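Local structure of B-129 (2WBT) at residues V76-C80 with A116-V120; C103-K108 with H119-H124. The protein binds zinc through two adjacent finger modules, is essential for virus function and probably binds DNA. All coordinates share one frame; numbering follows the deposited sequence. Where two conformers were deposited one is given.

Contact 1 (V76-C80 with A116-V120). With ZN (zinc ion), chain C; ZN (zinc ion), chain D.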
ATOM      1  N   VAL A  76       2.601  -9.302 -13.879  1.00 22.28           N
ATOM      2  CA  VAL A  76       3.819  -8.700 -13.345  1.00 22.51           C
ATOM      3  C   VAL A  76       4.546  -9.693 -12.444  1.00 22.82           C
ATOM      4  O   VAL A  76       3.923 -10.514 -11.771  1.00 22.82           O
ATOM      5  CB  VAL A  76       3.502  -7.428 -12.527  1.00 22.50           C
ATOM      6  CG1 VAL A  76       4.786  -6.715 -12.118  1.00 22.48           C
ATOM      7  CG2 VAL A  76       2.606  -6.490 -13.323  1.00 22.48           C
ATOM      8  N   CYS A  77       5.869  -9.602 -12.444  1.00 23.19           N
ATOM      9  CA  CYS A  77       6.714 -10.441 -11.602  1.00 23.80           C
ATOM     10  C   CYS A  77       6.965  -9.751 -10.258  1.00 22.96           C
ATOM     11  O   CYS A  77       7.426  -8.609 -10.226  1.00 22.39           O
ATOM     12  CB  CYS A  77       8.047 -10.714 -12.297  1.00 24.68           C
ATOM     13  SG  CYS A  77       9.132 -11.832 -11.411  1.00 26.66           S
ATOM     14  N   PRO A  78       6.681 -10.442  -9.141  1.00 22.77           N
ATOM     15  CA  PRO A  78       6.858  -9.819  -7.829  1.00 22.68           C
ATOM     16  C   PRO A  78       8.310  -9.466  -7.509  1.00 22.66           C
ATOM     17  O   PRO A  78       8.559  -8.466  -6.836  1.00 22.65           O
ATOM     18  CB  PRO A  78       6.341 -10.889  -6.857  1.00 22.66           C
ATOM     19  CG  PRO A  78       5.528 -11.815  -7.689  1.00 22.68           C
ATOM     20  CD  PRO A  78       6.193 -11.825  -9.015  1.00 22.74           C
ATOM     21  N   LEU A  79       9.250 -10.272  -7.994  1.00 22.68           N
ATOM     22  CA  LEU A  79      10.666 -10.065  -7.697  1.00 22.72           C
ATOM     23  C   LEU A  79      11.292  -8.911  -8.487  1.00 22.88           C
ATOM     24  O   LEU A  79      12.075  -8.145  -7.921  1.00 22.85           O
ATOM     25  CB  LEU A  79      11.460 -11.356  -7.917  1.00 22.69           C
ATOM     26  CG  LEU A  79      10.979 -12.598  -7.158  1.00 22.63           C
ATOM     27  CD1 LEU A  79      11.882 -13.784  -7.463  1.00 22.60           C
ATOM     28  CD2 LEU A  79      10.917 -12.345  -5.657  1.00 22.60           C
ATOM     29  N   CYS A  80      10.966  -8.775  -9.772  1.00 23.03           N
ATOM     30  CA  CYS A  80      11.509  -7.655 -10.559  1.00 23.84           C
ATOM     31  C   CYS A  80      10.504  -6.555 -10.919  1.00 22.86           C
ATOM     32  O   CYS A  80      10.913  -5.469 -11.337  1.00 22.39           O
ATOM     33  CB  CYS A  80      12.233  -8.150 -11.816  1.00 24.76           C
ATOM     34  SG  CYS A  80      11.128  -8.912 -13.116  1.00 27.57           S
ATOM     35  N   ALA A 116      12.374 -17.298  -2.534  1.00 25.02           N
ATOM     36  CA  ALA A 116      12.119 -15.858  -2.554  1.00 25.02           C
ATOM     37  C   ALA A 116      10.682 -15.555  -2.987  1.00 25.01           C
ATOM     38  O   ALA A 116      10.055 -14.633  -2.465  1.00 25.00           O
ATOM     39  CB  ALA A 116      13.107 -15.157  -3.476  1.00 25.02           C
ATOM     40  N   LEU A 117      10.173 -16.332  -3.944  1.00 24.99           N
ATOM     41  CA  LEU A 117       8.784 -16.194  -4.409  1.00 24.98           C
ATOM     42  C   LEU A 117       7.774 -16.522  -3.315  1.00 24.97           C
ATOM     43  O   LEU A 117       6.882 -15.721  -3.028  1.00 24.97           O
ATOM     44  CB  LEU A 117       8.510 -17.091  -5.626  1.00 24.98           C
ATOM     45  CG  LEU A 117       8.912 -16.584  -7.013  1.00 24.98           C
ATOM     46  CD1 LEU A 117       8.428 -17.548  -8.085  1.00 24.98           C
ATOM     47  CD2 LEU A 117       8.384 -15.178  -7.280  1.00 24.97           C
ATOM     48  N   ASP A 118       7.913 -17.707  -2.721  1.00 24.95           N
ATOM     49  CA  ASP A 118       7.014 -18.152  -1.649  1.00 24.94           C
ATOM     50  C   ASP A 118       6.994 -17.145  -0.508  1.00 24.93           C
ATOM     51  O   ASP A 118       5.945 -16.891   0.085  1.00 24.93           O
ATOM     52  CB  ASP A 118       7.436 -19.518  -1.094  1.00 24.95           C
ATOM     53  CG  ASP A 118       7.464 -20.608  -2.152  1.00 24.96           C
ATOM     54  OD1 ASP A 118       6.836 -20.436  -3.219  1.00 24.97           O
ATOM     55  OD2 ASP A 118       8.118 -21.644  -1.914  1.00 24.98           O
ATOM     56  N   HIS A 119       8.160 -16.579  -0.205  1.00 24.91           N
ATOM     57  CA  HIS A 119       8.277 -15.573   0.854  1.00 24.95           C
ATOM     58  C   HIS A 119       7.487 -14.303   0.539  1.00 25.26           C
ATOM     59  O   HIS A 119       6.740 -13.811   1.389  1.00 25.25           O
ATOM     60  CB  HIS A 119       9.748 -15.229   1.120  1.00 24.78           C
ATOM     61  CG  HIS A 119       9.945 -13.930   1.842  1.00 24.29           C
ATOM     62  ND1 HIS A 119       9.890 -13.811   3.224  1.00 23.56           N
ATOM     63  CD2 HIS A 119      10.224 -12.693   1.363  1.00 23.88           C
ATOM     64  CE1 HIS A 119      10.112 -12.552   3.560  1.00 23.47           C
ATOM     65  NE2 HIS A 119      10.317 -11.852   2.448  1.00 23.52           N
ATOM     66  N   VAL A 120       7.646 -13.779  -0.674  1.00 25.68           N
ATOM     67  CA  VAL A 120       6.954 -12.549  -1.074  1.00 26.02           C
ATOM     68  C   VAL A 120       5.431 -12.740  -1.118  1.00 26.33           C
ATOM     69  O   VAL A 120       4.674 -11.779  -0.981  1.00 26.36           O
ATOM     70  CB  VAL A 120       7.471 -12.021  -2.433  1.00 26.02           C
ATOM     71  CG1 VAL A 120       6.701 -10.778  -2.865  1.00 26.02           C
ATOM     72  CG2 VAL A 120       8.958 -11.717  -2.350  1.00 26.03           C
TER
HETATM   73 ZN    ZN C1130      11.144 -10.996 -12.270  1.00 48.26          ZN
HETATM   74 ZN    ZN D1131      10.441  -9.848   2.088  1.00 38.91          ZN

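Contact 2 (C103-K108 with H119-H124). With ZN (zinc ion), chain D.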
ATOM      1  N   CYS A 103      14.366 -10.554  -1.481  1.00 24.86           N
ATOM      2  CA  CYS A 103      12.994 -10.060  -1.558  1.00 24.86           C
ATOM      3  C   CYS A 103      13.001  -8.542  -1.744  1.00 25.00           C
ATOM      4  O   CYS A 103      13.559  -7.830  -0.898  1.00 25.02           O
ATOM      5  CB  CYS A 103      12.207 -10.451  -0.304  1.00 24.81           C
ATOM      6  SG  CYS A 103      10.586  -9.649  -0.163  1.00 24.43           S
ATOM      7  N   PRO A 104      12.364  -8.042  -2.836  1.00 25.17           N
ATOM      8  CA  PRO A 104      12.409  -6.611  -3.163  1.00 25.29           C
ATOM      9  C   PRO A 104      11.795  -5.724  -2.078  1.00 25.42           C
ATOM     10  O   PRO A 104      12.009  -4.511  -2.076  1.00 25.42           O
ATOM     11  CB  PRO A 104      11.572  -6.520  -4.448  1.00 25.28           C
ATOM     12  CG  PRO A 104      10.686  -7.699  -4.404  1.00 25.23           C
ATOM     13  CD  PRO A 104      11.522  -8.776  -3.802  1.00 25.18           C
ATOM     14  N   VAL A 105      11.049  -6.343  -1.166  1.00 25.57           N
ATOM     15  CA  VAL A 105      10.322  -5.636  -0.119  1.00 25.68           C
ATOM     16  C   VAL A 105      11.121  -5.553   1.185  1.00 25.75           C
ATOM     17  O   VAL A 105      11.427  -4.459   1.659  1.00 25.76           O
ATOM     18  CB  VAL A 105       8.963  -6.321   0.160  1.00 25.69           C
ATOM     19  CG1 VAL A 105       8.118  -5.468   1.095  1.00 25.69           C
ATOM     20  CG2 VAL A 105       8.216  -6.582  -1.143  1.00 25.69           C
ATOM     21  N   CYS A 106      11.458  -6.709   1.752  1.00 25.78           N
ATOM     22  CA  CYS A 106      12.092  -6.784   3.083  1.00 25.88           C
ATOM     23  C   CYS A 106      13.602  -7.028   3.072  1.00 25.84           C
ATOM     24  O   CYS A 106      14.256  -6.867   4.101  1.00 25.74           O
ATOM     25  CB  CYS A 106      11.415  -7.854   3.938  1.00 25.87           C
ATOM     26  SG  CYS A 106      11.939  -9.536   3.573  1.00 26.14           S
ATOM     27  N   LYS A 107      14.146  -7.436   1.928  1.00 25.87           N
ATOM     28  CA  LYS A 107      15.599  -7.594   1.757  1.00 25.87           C
ATOM     29  C   LYS A 107      16.186  -8.832   2.435  1.00 25.83           C
ATOM     30  O   LYS A 107      17.389  -8.886   2.710  1.00 25.83           O
ATOM     31  CB  LYS A 107      16.341  -6.338   2.229  1.00 25.88           C
ATOM     32  CG  LYS A 107      15.928  -5.093   1.488  1.00 25.89           C
ATOM     33  CD  LYS A 107      16.535  -5.078   0.100  1.00 25.90           C
ATOM     34  CE  LYS A 107      15.723  -4.235  -0.859  1.00 25.90           C
ATOM     35  NZ  LYS A 107      16.548  -3.745  -1.997  1.00 25.90           N
ATOM     36  N   LYS A 108      15.330  -9.819   2.670  0.50 25.79           N
ATOM     37  CA  LYS A 108      15.730 -11.094   3.241  0.50 25.76           C
ATOM     38  C   LYS A 108      16.231 -12.006   2.121  0.50 25.69           C
ATOM     39  O   LYS A 108      15.705 -11.958   1.008  0.50 25.69           O
ATOM     40  CB  LYS A 108      14.535 -11.725   3.944  0.50 25.77           C
ATOM     41  CG  LYS A 108      14.851 -12.976   4.713  0.50 25.80           C
ATOM     42  CD  LYS A 108      13.585 -13.642   5.188  0.50 25.84           C
ATOM     43  CE  LYS A 108      13.829 -15.088   5.406  0.50 25.86           C
ATOM     44  NZ  LYS A 108      12.636 -15.757   6.014  0.50 25.86           N
ATOM     45  N   HIS A 119       8.160 -16.579  -0.205  1.00 24.91           N
ATOM     46  CA  HIS A 119       8.277 -15.573   0.854  1.00 24.95           C
ATOM     47  C   HIS A 119       7.487 -14.303   0.539  1.00 25.26           C
ATOM     48  O   HIS A 119       6.740 -13.811   1.389  1.00 25.25           O
ATOM     49  CB  HIS A 119       9.748 -15.229   1.120  1.00 24.78           C
ATOM     50  CG  HIS A 119       9.945 -13.930   1.842  1.00 24.29           C
ATOM     51  ND1 HIS A 119       9.890 -13.811   3.224  1.00 23.56           N
ATOM     52  CD2 HIS A 119      10.224 -12.693   1.363  1.00 23.88           C
ATOM     53  CE1 HIS A 119      10.112 -12.552   3.560  1.00 23.47           C
ATOM     54  NE2 HIS A 119      10.317 -11.852   2.448  1.00 23.52           N
ATOM     55  N   VAL A 120       7.646 -13.779  -0.674  1.00 25.68           N
ATOM     56  CA  VAL A 120       6.954 -12.549  -1.074  1.00 26.02           C
ATOM     57  C   VAL A 120       5.431 -12.740  -1.118  1.00 26.33           C
ATOM     58  O   VAL A 120       4.674 -11.779  -0.981  1.00 26.36           O
ATOM     59  CB  VAL A 120       7.471 -12.021  -2.433  1.00 26.02           C
ATOM     60  CG1 VAL A 120       6.701 -10.778  -2.865  1.00 26.02           C
ATOM     61  CG2 VAL A 120       8.958 -11.717  -2.350  1.00 26.03           C
ATOM     62  N   CYS A 121       4.992 -13.983  -1.301  1.00 26.68           N
ATOM     63  CA  CYS A 121       3.569 -14.318  -1.248  1.00 26.96           C
ATOM     64  C   CYS A 121       3.089 -14.559   0.185  1.00 27.05           C
ATOM     65  O   CYS A 121       2.027 -14.080   0.573  1.00 27.07           O
ATOM     66  CB  CYS A 121       3.283 -15.561  -2.091  1.00 27.04           C
ATOM     67  SG  CYS A 121       1.544 -16.089  -2.088  1.00 27.38           S
ATOM     68  N   LYS A 122       3.863 -15.312   0.961  1.00 27.15           N
ATOM     69  CA  LYS A 122       3.458 -15.680   2.323  1.00 27.21           C
ATOM     70  C   LYS A 122       3.508 -14.527   3.316  1.00 27.20           C
ATOM     71  O   LYS A 122       2.610 -14.393   4.145  1.00 27.20           O
ATOM     72  CB  LYS A 122       4.321 -16.817   2.861  1.00 27.24           C
ATOM     73  CG  LYS A 122       3.896 -18.196   2.389  1.00 27.33           C
ATOM     74  CD  LYS A 122       4.756 -19.312   2.990  1.00 27.42           C
ATOM     75  CE  LYS A 122       6.208 -18.895   3.244  1.00 27.46           C
ATOM     76  NZ  LYS A 122       7.113 -20.078   3.368  1.00 27.48           N
ATOM     77  N   LYS A 123       4.559 -13.713   3.249  1.00 27.16           N
ATOM     78  CA  LYS A 123       4.754 -12.636   4.229  1.00 27.11           C
ATOM     79  C   LYS A 123       4.586 -11.217   3.676  1.00 27.01           C
ATOM     80  O   LYS A 123       4.686 -10.253   4.435  1.00 27.01           O
ATOM     81  CB  LYS A 123       6.107 -12.797   4.933  1.00 27.14           C
ATOM     82  CG  LYS A 123       6.018 -13.723   6.140  1.00 27.22           C
ATOM     83  CD  LYS A 123       7.361 -14.291   6.555  1.00 27.31           C
ATOM     84  CE  LYS A 123       8.219 -13.264   7.267  1.00 27.36           C
ATOM     85  NZ  LYS A 123       9.500 -13.878   7.721  1.00 27.38           N
ATOM     86  N   HIS A 124       4.341 -11.082   2.374  1.00 26.88           N
ATOM     87  CA  HIS A 124       3.998  -9.772   1.792  1.00 26.82           C
ATOM     88  C   HIS A 124       2.716  -9.802   0.974  1.00 26.82           C
ATOM     89  O   HIS A 124       2.214  -8.756   0.543  1.00 26.71           O
ATOM     90  CB  HIS A 124       5.162  -9.242   0.964  1.00 26.83           C
ATOM     91  CG  HIS A 124       6.435  -9.145   1.739  1.00 27.01           C
ATOM     92  ND1 HIS A 124       6.698  -8.104   2.601  1.00 27.31           N
ATOM     93  CD2 HIS A 124       7.502  -9.974   1.813  1.00 27.16           C
ATOM     94  CE1 HIS A 124       7.880  -8.286   3.159  1.00 27.51           C
ATOM     95  NE2 HIS A 124       8.391  -9.414   2.698  1.00 27.25           N
TER
HETATM   96 ZN    ZN D1131      10.441  -9.848   2.088  1.00 38.91          ZN
HETATM   97  O   HOH W   1      10.223 -16.272   4.661  1.00 35.06           O

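Contact 1 (V76-C80 with A116-V120)
The loop 76-80, which turns from strand 75-76 toward strand 83-84, faces one side of helix 113-122, with Leu79 CA 7.2 Å from Leu117 CA and Pro78 CA 7.3 Å from Val120 CA. At this spacing the backbones stay apart and side chains fill the interface, which has no hydrogen bond across it. Leu79 buries the largest area of any residue here. With its CG anti to its carbonyl carbon (chi1 -55°) and CD1 continuing the extended chain, the isobutyl fork reaches the helix, where its two methyls part: CD1 lies against Leu117, while CD2 of Leu79 sits 3.9 Å from CG2 of Val120 and 4.2 Å from CB of Ala116. The side chains of Leu79 and Leu117 meet at about a right angle, CD2 of Leu117 resting 3.7 Å from CG of Leu79. Ala116, Leu117 and Val120 thus offer the i, i+1 and i+4 positions of one helical turn, spanned by the backbone hydrogen bond from Val120 N to Ala116 O. The contact joins two zinc fingers: Pro78 and Leu79 are the middle residues of the CxxC knuckle whose Cys77 and Cys80 bind one zinc ion together with His93 and Glu98, whereas His119 on the helix serves the other. Beside Leu79, the Pro78 ring uses CB to approach CG1 of Val120 at 4.0 Å, and Leu117 also packs on Ile94 of helix 87-96.

Contact 2 (C103-K108 with H119-H124)
Cys103 and Cys106 face His119 and His124 around one zinc ion, the Cys2His2 site of the second finger, in which a CxxC loop is tied to His119 of helix 113-122 and to His124 just past its end. The side chain of Cys103 can be followed outward. Its CB lies 3.4 Å from CD2 of His119; then, with SG anti to the backbone N (chi1 170°), the sulfur reaches the metal at 2.3 Å. That sulfur lies in the plane of the His119 ring, at its edge, but obliquely to the His124 ring. Val120 CG2 packs beside SG and CB of Cys103, so the metal site borders the helix side that also meets Leu79. The sulfur also accepts a hydrogen bond from Val105 N and a weak one from Cys106 N, which would help to spread its negative charge. NE2 of His119 and NE2 of His124 complete the coordination at 2.0 and 2.2 Å from the zinc ion. Val105 CB lies over one face of the His124 ring, toward its rim, in a CH-pi contact 3.8 Å from the centroid and 15° off the normal. Lys108 has two conformers; in one, doubtfully, CD passes His119 CE1, and NZ reaches a water and nears Lys123 NZ, like charges that would probably repel. That water accepts from His119 ND1 at 2.9 Å.

Overall arrangement
The centres of contacts 1 and 2 lie about 7 Å apart on helix 113-122; their segments share His119 and Val120, of which Val120 touches the partner segment in both. Along the chain the order is 76-80, then 103-108, then the helix, so two successive CxxC loops converge on the same final helical element. Contact 2 is internal to the second finger, whereas contact 1 connects the first finger to it. The loops also touch each other, Pro104 CG packing on Pro78 O. Val120 borders both knuckles, meeting Pro78 and Leu79 of one and Cys103 and Pro104 of the other. This is consistent with two fingers packed against each other, rather than separated by a free linker, in this DNA-free crystal.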